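Local coordinates for protein RNA-dependent RNA Polymerase (Bombyx mori cytoplasmic polyhedrosis virus, PDB 6TZ0) that catalyses RNA-templated RNA synthesis, serving a double-stranded RNA virus in both transcription and genome replication, at residues S500-Y504 with R641-T646; L542-I546 with Q717-V721; F792-N798 with D824-L830; E859-T865 with H1185-T1191. One frame throughout, in Å; residues are numbered along the deposited sequence.

Contact 1 (S500-Y504 with R641-T646); sequences SFMPY and RADTST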
# COMPACT_ATOMS: atom_id res chain seq x y z
N SER A 500 -3.73 -12.31 -5.49
CA SER A 500 -2.67 -12.21 -4.50
C SER A 500 -3.16 -12.38 -3.07
O SER A 500 -2.42 -12.06 -2.14
CB SER A 500 -1.96 -10.87 -4.64
OG SER A 500 -2.85 -9.80 -4.35
N PHE A 501 -4.38 -12.87 -2.87
CA PHE A 501 -4.93 -12.89 -1.52
C PHE A 501 -4.54 -14.16 -0.77
O PHE A 501 -4.22 -14.10 0.42
CB PHE A 501 -6.44 -12.73 -1.56
CG PHE A 501 -7.06 -12.62 -0.21
CD1 PHE A 501 -6.86 -11.49 0.56
CD2 PHE A 501 -7.86 -13.63 0.28
CE1 PHE A 501 -7.43 -11.38 1.80
CE2 PHE A 501 -8.43 -13.53 1.53
CZ PHE A 501 -8.21 -12.40 2.29
N MET A 502 -4.57 -15.30 -1.43
CA MET A 502 -4.14 -16.54 -0.78
C MET A 502 -2.63 -16.64 -0.53
O MET A 502 -2.26 -17.19 0.52
CB MET A 502 -4.68 -17.74 -1.57
CG MET A 502 -4.44 -19.10 -0.92
SD MET A 502 -5.16 -19.32 0.71
CE MET A 502 -6.88 -19.57 0.30
N PRO A 503 -1.72 -16.14 -1.40
CA PRO A 503 -0.32 -16.02 -0.94
C PRO A 503 -0.13 -15.11 0.27
O PRO A 503 0.70 -15.42 1.14
CB PRO A 503 0.40 -15.47 -2.18
CG PRO A 503 -0.37 -15.99 -3.29
CD PRO A 503 -1.79 -15.97 -2.87
N TYR A 504 -0.89 -14.02 0.35
CA TYR A 504 -0.88 -13.17 1.53
C TYR A 504 -1.37 -13.91 2.77
O TYR A 504 -0.78 -13.79 3.85
CB TYR A 504 -1.73 -11.92 1.28
CG TYR A 504 -2.01 -11.13 2.53
CD1 TYR A 504 -1.01 -10.41 3.16
CD2 TYR A 504 -3.28 -11.11 3.09
CE1 TYR A 504 -1.27 -9.69 4.31
CE2 TYR A 504 -3.55 -10.40 4.23
CZ TYR A 504 -2.54 -9.69 4.84
OH TYR A 504 -2.80 -8.98 5.98
N ARG A 641 -0.19 -4.34 -3.67
CA ARG A 641 -0.65 -5.72 -3.75
C ARG A 641 -0.98 -6.20 -2.33
O ARG A 641 -0.67 -5.53 -1.34
CB ARG A 641 0.45 -6.54 -4.41
CG ARG A 641 0.08 -7.85 -5.00
CD ARG A 641 1.29 -8.41 -5.69
NE ARG A 641 1.05 -9.74 -6.24
CZ ARG A 641 1.96 -10.46 -6.86
NH1 ARG A 641 1.65 -11.65 -7.32
NH2 ARG A 641 3.19 -9.98 -7.03
N ALA A 642 -1.64 -7.35 -2.24
CA ALA A 642 -2.04 -7.85 -0.93
C ALA A 642 -0.85 -8.37 -0.14
O ALA A 642 -0.71 -8.06 1.05
CB ALA A 642 -3.11 -8.93 -1.08
N ASP A 643 0.04 -9.11 -0.79
CA ASP A 643 1.17 -9.76 -0.13
C ASP A 643 2.47 -8.98 -0.27
O ASP A 643 3.53 -9.59 -0.39
CB ASP A 643 1.34 -11.18 -0.65
CG ASP A 643 1.50 -11.25 -2.16
OD1 ASP A 643 1.41 -10.22 -2.84
OD2 ASP A 643 1.74 -12.37 -2.66
N THR A 644 2.43 -7.65 -0.27
CA THR A 644 3.66 -6.92 -0.58
C THR A 644 4.63 -6.87 0.59
O THR A 644 5.83 -7.08 0.40
CB THR A 644 3.32 -5.52 -1.11
OG1 THR A 644 4.54 -4.78 -1.30
CG2 THR A 644 2.34 -4.75 -0.20
N SER A 645 4.16 -6.61 1.80
CA SER A 645 5.07 -6.54 2.93
C SER A 645 5.46 -7.93 3.42
O SER A 645 6.61 -8.15 3.81
CB SER A 645 4.43 -5.74 4.06
OG SER A 645 5.25 -5.70 5.21
N THR A 646 4.51 -8.87 3.35
CA THR A 646 4.77 -10.23 3.80
C THR A 646 5.79 -10.94 2.92
O THR A 646 6.56 -11.75 3.44
CB THR A 646 3.49 -11.06 3.83
OG1 THR A 646 2.98 -11.19 2.51
CG2 THR A 646 2.45 -10.39 4.69
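S500 and A642 bring the start of one helical region against the loop that leads into helix 644-665. The serine side chain is small enough for this close approach: OG, folded between its own backbone N and carbonyl carbon (chi1 64°), stands 3.4 Å from A642 CB and accepts only a weak hydrogen bond from A642 N. Its stronger partner is the carbonyl of L497. S500 CB lies at the edge of the R641 guanidinium, 3.6 Å from NE, and A642 CB also rests 3.4 Å from S500 O. F501 turns the opposite way, its ring meeting W417 edge-to-face and F420 on helix 413-422, which A642 touches as well. P503 offers its ring carbon CB to D643 OD2 at 3.4 Å. Y504 has CG anti to the backbone N (chi1 168°), which carries its ring obliquely past the A642 carbonyl, with CD1 3.2 Å from A642 O. Its CB packs on D643 CB at 3.7 Å, while T646 crosses the tyrosine at about a right angle and sets CG2 3.8 Å from CD1. The sequence around 641-646, a loop opening a long helix, fits polymerase motif B, and R641 lies about 9 Å from the UTP-binding D552, side chain to side chain. D643 OD1 meets R641 through charge alone, well out of the guanidinium plane, and has a weak hydrogen bond with Y637 OH; R641 also pairs with E612. Shape therefore does most of the work: small residues, a proline ring and the tyrosine ring seat the loop, while the stronger polar partners of S500 and R641 lie elsewhere.

Contact 2 (L542-I546 with Q717-V721); sequences LLSSI and QNSIV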
# COMPACT_ATOMS: atom_id res chain seq x y z
N LEU A 542 27.65 -6.43 18.31
CA LEU A 542 27.83 -5.79 17.01
C LEU A 542 26.47 -5.52 16.40
O LEU A 542 25.69 -6.46 16.17
CB LEU A 542 28.67 -6.65 16.08
CG LEU A 542 28.89 -6.00 14.72
CD1 LEU A 542 29.67 -4.72 14.88
CD2 LEU A 542 29.58 -6.92 13.76
N LEU A 543 26.18 -4.26 16.14
CA LEU A 543 24.89 -3.84 15.62
C LEU A 543 24.98 -3.72 14.11
O LEU A 543 26.02 -3.33 13.57
CB LEU A 543 24.49 -2.50 16.25
CG LEU A 543 24.42 -2.57 17.78
CD1 LEU A 543 24.22 -1.22 18.39
CD2 LEU A 543 23.32 -3.50 18.23
N SER A 544 23.91 -4.08 13.42
CA SER A 544 23.90 -4.06 11.96
C SER A 544 22.56 -3.57 11.46
O SER A 544 21.56 -4.30 11.52
CB SER A 544 24.22 -5.44 11.38
OG SER A 544 24.22 -5.42 9.97
N SER A 545 22.52 -2.34 10.96
CA SER A 545 21.35 -1.80 10.27
C SER A 545 21.57 -1.91 8.76
O SER A 545 21.71 -0.92 8.05
CB SER A 545 21.10 -0.35 10.68
OG SER A 545 20.85 -0.25 12.07
N ILE A 546 21.60 -3.16 8.29
CA ILE A 546 21.88 -3.43 6.89
C ILE A 546 20.73 -2.93 6.02
O ILE A 546 19.55 -3.11 6.34
CB ILE A 546 22.16 -4.94 6.69
CG1 ILE A 546 22.47 -5.27 5.23
CG2 ILE A 546 21.08 -5.81 7.29
CD1 ILE A 546 23.76 -4.72 4.76
N GLN A 717 29.14 -0.45 16.51
CA GLN A 717 29.21 -0.98 17.86
C GLN A 717 28.16 -0.35 18.77
O GLN A 717 27.68 -1.01 19.70
CB GLN A 717 30.62 -0.77 18.41
CG GLN A 717 30.85 -1.20 19.84
CD GLN A 717 32.32 -1.25 20.22
OE1 GLN A 717 33.19 -1.11 19.37
NE2 GLN A 717 32.59 -1.42 21.51
N ASN A 718 27.73 0.88 18.49
CA ASN A 718 26.91 1.56 19.47
C ASN A 718 25.76 2.37 18.87
O ASN A 718 25.29 3.33 19.49
CB ASN A 718 27.79 2.45 20.35
CG ASN A 718 28.71 3.34 19.56
OD1 ASN A 718 28.61 3.43 18.34
ND2 ASN A 718 29.65 3.97 20.24
N SER A 719 25.25 1.99 17.70
CA SER A 719 24.12 2.70 17.12
C SER A 719 23.33 1.76 16.22
O SER A 719 23.91 0.96 15.49
CB SER A 719 24.57 3.93 16.32
OG SER A 719 25.32 3.56 15.18
N ILE A 720 22.01 1.87 16.27
CA ILE A 720 21.12 0.96 15.56
C ILE A 720 19.92 1.75 15.05
O ILE A 720 19.47 2.70 15.68
CB ILE A 720 20.73 -0.23 16.47
CG1 ILE A 720 20.11 -1.37 15.67
CG2 ILE A 720 19.86 0.19 17.65
CD1 ILE A 720 21.08 -2.09 14.80
N VAL A 721 19.43 1.38 13.86
CA VAL A 721 18.33 2.08 13.20
C VAL A 721 17.26 1.05 12.84
O VAL A 721 17.57 0.04 12.21
CB VAL A 721 18.78 2.81 11.91
CG1 VAL A 721 17.64 3.64 11.36
CG2 VAL A 721 20.00 3.66 12.13
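S545 and V721 make the polar grip between strand 541-548 and segment 717-721; L543 projects from the same side of its strand as S545, whereas S544 between them turns away. With OG anti to its own carbonyl carbon and beside its N (chi1 -61°), the serine hydroxyl reaches over to V721 N, which donates a hydrogen bond of 2.8 Å to S545 OG with an N-H...O angle of 155°. L543 acts by shape instead: it leans over the bend of the other segment, its branch CD1 lying 3.4 Å from S719 N and 3.7 Å from Q717 O. I720 fits between the two. Its CG1 is anti to the backbone N (chi1 -166°), and the tip CD1 thereby comes 3.7 Å from L543 CB on one hand and 3.3 Å from S545 OG on the other. A long, branched isoleucine suits this place because its terminal methyl can touch both the leucine and the serine; V721, shorter, merely sets its CB 3.7 Å from S545 OG. Strand 541-548 belongs to the antiparallel sheet of the polymerase palm and pairs with 711-716; the chain then bends away and enters strand 720-722, whose I720 bonds through its backbone to V727. That small hairpin is probably motif E. The magnesium-binding D547 lies about 7 Å from S545, and D681, also magnesium-binding, about 7 Å from V721, measured between side chains. The contact thus ties the metal-bearing strand to the neighbouring hairpin by a serine oxygen accepting a backbone N-H, with aliphatic packing beside it, and so probably helps fix their relative position without placing any charged group across the joint.

Contact 3 (F792-N798 with D824-L830); sequences FTLSVDN and DSTLMSL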
# COMPACT_ATOMS: atom_id res chain seq x y z
N PHE A 792 -12.70 33.20 9.18
CA PHE A 792 -13.90 32.50 8.75
C PHE A 792 -14.86 33.42 7.97
O PHE A 792 -15.25 34.47 8.48
CB PHE A 792 -14.61 31.92 9.97
CG PHE A 792 -15.63 30.87 9.65
CD1 PHE A 792 -15.24 29.64 9.16
CD2 PHE A 792 -16.97 31.10 9.88
CE1 PHE A 792 -16.17 28.67 8.87
CE2 PHE A 792 -17.91 30.13 9.59
CZ PHE A 792 -17.51 28.91 9.09
N THR A 793 -15.25 33.03 6.76
CA THR A 793 -16.21 33.79 5.98
C THR A 793 -17.46 32.97 5.78
O THR A 793 -17.39 31.77 5.50
CB THR A 793 -15.62 34.18 4.62
OG1 THR A 793 -15.30 33.00 3.88
CG2 THR A 793 -14.37 35.02 4.80
N LEU A 794 -18.62 33.61 5.94
CA LEU A 794 -19.88 32.90 5.84
C LEU A 794 -20.89 33.77 5.11
O LEU A 794 -21.02 34.96 5.40
CB LEU A 794 -20.40 32.52 7.23
CG LEU A 794 -21.67 31.67 7.26
CD1 LEU A 794 -21.45 30.38 6.49
CD2 LEU A 794 -22.07 31.37 8.69
N SER A 795 -21.60 33.16 4.16
CA SER A 795 -22.62 33.87 3.41
C SER A 795 -23.84 34.11 4.29
O SER A 795 -24.31 33.21 4.98
CB SER A 795 -23.01 33.07 2.16
OG SER A 795 -23.56 31.81 2.51
N VAL A 796 -24.31 35.35 4.29
CA VAL A 796 -25.41 35.77 5.16
C VAL A 796 -26.45 36.48 4.31
O VAL A 796 -26.13 37.13 3.31
CB VAL A 796 -24.90 36.67 6.31
CG1 VAL A 796 -24.03 35.89 7.27
CG2 VAL A 796 -24.09 37.80 5.76
N ASP A 797 -27.71 36.35 4.71
CA ASP A 797 -28.82 36.83 3.90
C ASP A 797 -28.94 38.35 4.02
O ASP A 797 -28.53 38.95 5.01
CB ASP A 797 -30.12 36.15 4.34
CG ASP A 797 -31.23 36.27 3.30
OD1 ASP A 797 -31.01 36.89 2.24
OD2 ASP A 797 -32.32 35.71 3.55
N ASN A 798 -29.51 38.97 2.98
CA ASN A 798 -29.52 40.43 2.89
C ASN A 798 -30.54 41.06 3.83
O ASN A 798 -30.24 42.08 4.47
CB ASN A 798 -29.82 40.87 1.46
CG ASN A 798 -28.67 40.61 0.53
OD1 ASN A 798 -27.51 40.80 0.90
ND2 ASN A 798 -28.98 40.18 -0.68
N ASP A 824 -27.48 38.09 -4.58
CA ASP A 824 -28.07 37.97 -3.26
C ASP A 824 -27.11 37.24 -2.33
O ASP A 824 -26.24 36.47 -2.78
CB ASP A 824 -29.40 37.21 -3.36
CG ASP A 824 -30.24 37.30 -2.09
OD1 ASP A 824 -29.82 37.96 -1.12
OD2 ASP A 824 -31.33 36.69 -2.06
N SER A 825 -27.27 37.49 -1.03
CA SER A 825 -26.59 36.80 0.07
C SER A 825 -25.07 36.95 -0.01
O SER A 825 -24.33 36.00 -0.31
CB SER A 825 -26.99 35.32 0.15
OG SER A 825 -26.45 34.56 -0.92
N THR A 826 -24.62 38.18 0.22
CA THR A 826 -23.19 38.44 0.33
C THR A 826 -22.62 37.78 1.59
O THR A 826 -23.33 37.42 2.52
CB THR A 826 -22.90 39.94 0.37
OG1 THR A 826 -21.48 40.16 0.38
CG2 THR A 826 -23.53 40.59 1.59
N LEU A 827 -21.30 37.63 1.60
CA LEU A 827 -20.63 36.89 2.65
C LEU A 827 -20.00 37.83 3.66
O LEU A 827 -19.47 38.89 3.32
CB LEU A 827 -19.59 35.93 2.06
CG LEU A 827 -18.42 36.39 1.18
CD1 LEU A 827 -17.16 36.66 1.99
CD2 LEU A 827 -18.15 35.34 0.11
N MET A 828 -20.08 37.44 4.93
CA MET A 828 -19.61 38.23 6.05
C MET A 828 -18.35 37.60 6.63
O MET A 828 -18.30 36.38 6.83
CB MET A 828 -20.69 38.34 7.12
CG MET A 828 -20.40 39.32 8.24
SD MET A 828 -21.70 39.27 9.49
CE MET A 828 -23.05 40.11 8.68
N SER A 829 -17.35 38.42 6.90
CA SER A 829 -16.08 37.96 7.43
C SER A 829 -16.09 38.11 8.95
O SER A 829 -16.20 39.23 9.47
CB SER A 829 -14.92 38.75 6.83
OG SER A 829 -13.68 38.35 7.37
N LEU A 830 -16.00 36.99 9.66
CA LEU A 830 -15.83 37.02 11.11
C LEU A 830 -14.54 36.32 11.48
O LEU A 830 -14.17 35.30 10.90
CB LEU A 830 -17.01 36.37 11.87
CG LEU A 830 -17.32 34.88 11.85
CD1 LEU A 830 -18.04 34.50 13.12
CD2 LEU A 830 -18.22 34.56 10.68
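M828 and V796 meet beside two neighbouring strands of a three-stranded antiparallel sheet, in which 827-831 runs in the middle between 791-795 and 813-815. The methionine can be followed outward. Its CB starts 3.7 Å from V796 CG2, the two side chains crossing at about a right angle. The chain then runs extended through CG and SD until chi3 (-74°) bends it, and the tip CE returns to V796 CG2 at 3.9 Å. A flexible thioether suits this place, because it can curl over a beta-branched neighbour and also lie on Y801 and Y805 of helix 801-808. Further along the same face, L830 runs alongside F792, its CD2 lying in the plane of the ring at the edge, 3.8 Å from F792 CD2. The other face carries T793, S795, L827 and S829, where L827 CD1 touches T793 CB at 3.9 Å. R791, which binds ATP, begins strand 791-795, one of the two edge strands, and S829 comes about 4 Å from it between side chains, so the sheet probably helps to form that nucleotide site. Toward the far end the acidic D797 and D824 come close, which may be unfavourable unless one is protonated or screened. Two pairs of backbone bonds join F792 with L830 and L794 with M828; beyond them, V796 N donates a nearly straight bond of 2.9 Å to T826 O, at 173°.

Contact 4 (E859-T865 with H1185-T1191); sequences EDESMFT and HILRSIT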
# COMPACT_ATOMS: atom_id res chain seq x y z
N GLU A 859 -1.77 28.50 35.64
CA GLU A 859 -0.52 27.81 35.35
C GLU A 859 -0.22 27.79 33.86
O GLU A 859 -1.11 27.62 33.03
CB GLU A 859 -0.58 26.39 35.91
CG GLU A 859 -0.48 26.38 37.42
CD GLU A 859 -0.76 25.03 38.03
OE1 GLU A 859 -1.27 24.16 37.30
OE2 GLU A 859 -0.46 24.85 39.23
N ASP A 860 1.06 28.00 33.53
CA ASP A 860 1.55 27.88 32.16
C ASP A 860 1.48 26.42 31.78
O ASP A 860 2.32 25.62 32.19
CB ASP A 860 2.98 28.42 32.07
CG ASP A 860 3.45 28.60 30.64
OD1 ASP A 860 2.69 28.33 29.69
OD2 ASP A 860 4.62 29.02 30.47
N GLU A 861 0.46 26.06 30.99
CA GLU A 861 0.15 24.66 30.75
C GLU A 861 1.21 24.03 29.87
O GLU A 861 1.53 24.53 28.79
CB GLU A 861 -1.22 24.53 30.10
CG GLU A 861 -2.35 24.99 31.00
CD GLU A 861 -3.71 24.79 30.38
OE1 GLU A 861 -3.77 24.36 29.21
OE2 GLU A 861 -4.72 25.06 31.06
N SER A 862 1.78 22.93 30.36
CA SER A 862 2.97 22.35 29.77
C SER A 862 2.59 21.52 28.55
O SER A 862 1.44 21.44 28.14
CB SER A 862 3.71 21.52 30.81
OG SER A 862 4.90 20.97 30.28
N MET A 863 3.59 20.87 27.96
CA MET A 863 3.37 20.07 26.77
C MET A 863 2.77 18.71 27.07
O MET A 863 2.55 17.93 26.14
CB MET A 863 4.69 19.90 26.02
CG MET A 863 5.29 21.22 25.63
SD MET A 863 4.14 22.19 24.67
CE MET A 863 4.08 21.22 23.19
N PHE A 864 2.50 18.41 28.34
CA PHE A 864 1.93 17.13 28.74
C PHE A 864 0.54 17.28 29.32
O PHE A 864 0.08 16.40 30.05
CB PHE A 864 2.84 16.45 29.76
CG PHE A 864 4.23 16.26 29.29
CD1 PHE A 864 4.53 15.28 28.37
CD2 PHE A 864 5.24 17.04 29.78
CE1 PHE A 864 5.81 15.10 27.95
CE2 PHE A 864 6.54 16.86 29.37
CZ PHE A 864 6.82 15.89 28.44
N THR A 865 -0.14 18.38 29.03
CA THR A 865 -1.46 18.58 29.60
C THR A 865 -2.52 17.83 28.80
O THR A 865 -2.40 17.65 27.58
CB THR A 865 -1.79 20.07 29.70
OG1 THR A 865 -3.08 20.25 30.29
CG2 THR A 865 -1.77 20.74 28.34
N HIS A 1185 -2.86 17.07 37.27
CA HIS A 1185 -2.30 18.33 37.75
C HIS A 1185 -0.78 18.32 37.72
O HIS A 1185 -0.16 19.35 37.44
CB HIS A 1185 -2.79 18.64 39.16
CG HIS A 1185 -2.27 19.93 39.71
ND1 HIS A 1185 -1.10 20.00 40.43
CD2 HIS A 1185 -2.74 21.19 39.62
CE1 HIS A 1185 -0.88 21.26 40.78
NE2 HIS A 1185 -1.86 22.00 40.30
N ILE A 1186 -0.16 17.19 38.03
CA ILE A 1186 1.29 17.15 38.05
C ILE A 1186 1.85 17.19 36.63
O ILE A 1186 2.83 17.90 36.37
CB ILE A 1186 1.78 15.93 38.85
CG1 ILE A 1186 1.50 16.17 40.33
CG2 ILE A 1186 3.26 15.70 38.68
CD1 ILE A 1186 1.58 14.94 41.17
N LEU A 1187 1.21 16.50 35.68
CA LEU A 1187 1.65 16.63 34.28
C LEU A 1187 1.35 18.01 33.70
O LEU A 1187 2.08 18.47 32.82
CB LEU A 1187 0.99 15.59 33.40
CG LEU A 1187 1.40 14.12 33.43
CD1 LEU A 1187 0.48 13.37 32.51
CD2 LEU A 1187 2.83 13.97 32.99
N ARG A 1188 0.30 18.68 34.18
CA ARG A 1188 -0.10 19.95 33.59
C ARG A 1188 0.86 21.08 33.97
O ARG A 1188 0.98 22.06 33.23
CB ARG A 1188 -1.54 20.25 34.02
CG ARG A 1188 -2.22 21.50 33.48
CD ARG A 1188 -2.24 22.58 34.52
NE ARG A 1188 -2.99 23.76 34.09
CZ ARG A 1188 -4.29 23.93 34.30
NH1 ARG A 1188 -4.99 23.01 34.94
NH2 ARG A 1188 -4.89 25.03 33.88
N SER A 1189 1.56 20.96 35.09
CA SER A 1189 2.32 22.07 35.66
C SER A 1189 3.72 21.65 36.06
O SER A 1189 4.16 21.86 37.19
CB SER A 1189 1.59 22.64 36.86
OG SER A 1189 1.51 21.69 37.90
N ILE A 1190 4.46 21.03 35.13
CA ILE A 1190 5.81 20.57 35.45
C ILE A 1190 6.78 21.74 35.49
O ILE A 1190 7.83 21.68 36.13
CB ILE A 1190 6.25 19.50 34.44
CG1 ILE A 1190 5.13 18.50 34.26
CG2 ILE A 1190 7.44 18.70 34.97
CD1 ILE A 1190 5.39 17.48 33.24
N THR A 1191 6.42 22.84 34.81
CA THR A 1191 7.36 23.95 34.63
C THR A 1191 7.61 24.70 35.93
O THR A 1191 8.69 25.27 36.13
CB THR A 1191 6.82 24.91 33.58
OG1 THR A 1191 5.57 25.44 34.01
CG2 THR A 1191 6.61 24.18 32.28
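R1188 and E861 form the tight side of this contact, where a loop lies against the end of helix 1174-1188. The arginine bends at chi2 (-103°), and its NH2 meets E861 OE2 in a salt bridge of 2.8 Å, carboxylate and guanidinium planes standing 83° apart. E859 OE1 adds a long pairing with NE, by charge only, and its other oxygen receives a weak bond from H1185 NE2, whose ring stacks on F1024. K871 also pairs with E861, so the charge of this buried carboxylate is probably balanced by both R1188 and K871. Next to this, F864 brings CD2 to 3.5 Å from I1190 CD1 and packs its CB on L1187 CD2, an aliphatic patch suited to a buried ring. Packing is looser toward D860 and T1191, which are partly exposed: D860 O stays 3.7 Å from T1191 OG1, S862 OG only approaches T1191 CG2 at 4.2 Å, and D860 sends its charge to K778 instead. S862 N also donates a hydrogen bond of 3.1 Å to R1188 O, satisfying a carbonyl of the last helical turn. Together these make a salt-bridge network at a helix C-terminus, joined to a loop whose residues S862 to T865 form a type I beta turn.

Overall arrangement
Contacts 1 and 2 share the catalytic polymerase region and interlock along the chain, their segments alternating, yet their centres stand about 30 Å apart and they hold different elements: a helix and a helix-leading loop in one, a palm strand and a hairpin in the other. Both are buried and rely chiefly on close packing with sparse hydrogen bonding. Contact 4 is also buried but far more ionic, and links parts of the chain over 300 residues apart, on the opposite side of the chain's centre from contact 1. Contact 3, about 60 Å from contact 2 between centres, is partly exposed and is built on regular backbone pairing within one sheet.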